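M3DLH protein (Halieaceae bacterium, PDB 7JKA) probably hydrolyses ester or lactone bonds as an alpha/beta-hydrolase of the dienelactone hydrolase family, with a possible link to phosphotriesterase activity. Local coordinates at residues A58-R61 with A62-L65. Residues are numbered along the deposited sequence; the frame is centred on the assembly and turned at random. Where two conformers were deposited one is given.
Sequences ARER and ARRL
Four consecutive i to i+4 bonds, from the amides of Ala62, Arg63, Arg64 and Leu65 to the carbonyls of Ala58, Arg59, Glu60 and Arg61, all fairly straight, make residues 58-65 a regular alpha-helix. On its outer side the Glu60 carboxylate takes three charged N-H groups from two arginines. In one of its two deposited conformers, and so less certainly than Arg64, Arg63 grips it side-on: NE gives to Glu60 OE1 at 2.9 Å, from above the carboxylate plane, while Arg63 NH2 reaches Glu60 OE2 on its syn side at 2.9 Å. Arg64 NE meets the same Glu60 OE2 on the anti side, also at 2.9 Å, with carboxylate and guanidinium planes 82° apart; both donors to OE2 are tilted out of the carboxylate plane, toward the same face. Glu60 runs with CG anti to its own backbone nitrogen (chi1 170°) and then bends at chi2, which brings the carboxylate back toward the following turn. The helix, 56-67, is the crossover of a right-handed beta-alpha-beta unit between parallel strands 42-48 and 71-74, as expected in an alpha/beta-hydrolase fold; Leu65 faces inward, packing on Val45, Val47 and Ile129 of the sheet and on Trp239 of helix 232-250. With an alanine at Glu60, Arg63 would probably lose its two-point partner, and the Arg64 guanidinium, its NE bond gone, is likely to be less fixed in rotation, though still stacked on Arg61 and paired with Glu235. In that stack the guanidinium centres of Arg64 and Arg61 are 3.9 Å apart and the planes at 25°, offset so that Arg64 NH1 sits over Arg61 NE at 3.4 Å. Glu235 OE2 probably offsets the like charges, since it forms salt bridges with both Arg61 NH2 and Arg64 NH1.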
loop_
_atom_site.group_PDB
_atom_site.type_symbol
_atom_site.label_atom_id
_atom_site.label_comp_id
_atom_site.label_asym_id
_atom_site.label_seq_id
_atom_site.Cartn_x
_atom_site.Cartn_y
_atom_site.Cartn_z
ATOM N N ALA A 58 -0.789 -2.029 10.174
ATOM C CA ALA A 58 -1.594 -1.386 9.136
ATOM C C ALA A 58 -2.734 -0.573 9.731
ATOM O O ALA A 58 -3.074 0.505 9.216
ATOM C CB ALA A 58 -2.143 -2.441 8.185
ATOM N N ARG A 59 -3.366 -1.093 10.783
ATOM C CA ARG A 59 -4.421 -0.334 11.448
ATOM C C ARG A 59 -3.898 0.999 11.960
ATOM O O ARG A 59 -4.580 2.029 11.860
ATOM C CB ARG A 59 -5.009 -1.145 12.604
ATOM C CG ARG A 59 -5.690 -2.455 12.209
ATOM C CD ARG A 59 -6.234 -3.147 13.468
ATOM N NE ARG A 59 -6.961 -4.350 13.110
ATOM C CZ ARG A 59 -6.483 -5.585 13.223
ATOM N NH1 ARG A 59 -5.273 -5.801 13.733
ATOM N NH2 ARG A 59 -7.233 -6.608 12.841
ATOM N N GLU A 60 -2.698 0.993 12.542
ATOM C CA GLU A 60 -2.126 2.227 13.059
ATOM C C GLU A 60 -1.842 3.211 11.926
ATOM O O GLU A 60 -2.055 4.413 12.083
ATOM C CB GLU A 60 -0.861 1.914 13.857
ATOM C CG GLU A 60 -0.056 3.135 14.251
ATOM C CD GLU A 60 -0.765 4.063 15.216
ATOM O OE1 GLU A 60 -1.823 3.689 15.775
ATOM O OE2 GLU A 60 -0.233 5.183 15.421
ATOM N N ARG A 61 -1.399 2.728 10.761
ATOM C CA ARG A 61 -1.171 3.665 9.664
ATOM C C ARG A 61 -2.490 4.245 9.154
ATOM O O ARG A 61 -2.569 5.430 8.819
ATOM C CB ARG A 61 -0.387 2.987 8.542
ATOM C CG ARG A 61 0.927 2.378 9.009
ATOM C CD ARG A 61 1.765 3.440 9.679
ATOM N NE ARG A 61 3.094 3.038 10.181
ATOM C CZ ARG A 61 3.304 2.302 11.273
ATOM N NH1 ARG A 61 2.279 1.783 11.947
ATOM N NH2 ARG A 61 4.545 2.069 11.696
ATOM N N ALA A 62 -3.546 3.431 9.102
ATOM C CA ALA A 62 -4.859 3.963 8.725
ATOM C C ALA A 62 -5.317 4.992 9.751
ATOM O O ALA A 62 -5.868 6.038 9.395
ATOM C CB ALA A 62 -5.872 2.821 8.613
ATOM N N ARG A 63 -5.100 4.709 11.031
ATOM C CA ARG A 63 -5.435 5.689 12.058
ATOM C C ARG A 63 -4.684 6.996 11.838
ATOM O O ARG A 63 -5.275 8.074 11.916
ATOM C CB ARG A 63 -5.131 5.120 13.438
ATOM C CG ARG A 63 -5.749 5.887 14.582
ATOM C CD ARG A 63 -5.132 5.449 15.901
ATOM N NE ARG A 63 -3.726 5.846 15.926
ATOM C CZ ARG A 63 -3.298 7.085 16.150
ATOM N NH1 ARG A 63 -4.164 8.060 16.406
ATOM N NH2 ARG A 63 -1.997 7.345 16.133
ATOM N N ARG A 64 -3.381 6.918 11.547
ATOM C CA ARG A 64 -2.598 8.133 11.333
ATOM C C ARG A 64 -3.116 8.914 10.133
ATOM O O ARG A 64 -3.179 10.148 10.168
ATOM C CB ARG A 64 -1.123 7.770 11.165
ATOM C CG ARG A 64 -0.505 7.150 12.412
ATOM C CD ARG A 64 0.972 6.776 12.166
ATOM N NE ARG A 64 1.497 6.057 13.319
ATOM C CZ ARG A 64 2.720 5.542 13.387
ATOM N NH1 ARG A 64 3.552 5.666 12.357
ATOM N NH2 ARG A 64 3.100 4.894 14.476
ATOM N N LEU A 65 -3.544 8.207 9.079
ATOM C CA LEU A 65 -4.111 8.878 7.911
ATOM C C LEU A 65 -5.423 9.588 8.254
ATOM O O LEU A 65 -5.682 10.698 7.775
ATOM C CB LEU A 65 -4.324 7.856 6.793
ATOM C CG LEU A 65 -3.005 7.382 6.151
ATOM C CD1 LEU A 65 -3.317 6.139 5.363
ATOM C CD2 LEU A 65 -2.393 8.440 5.234
#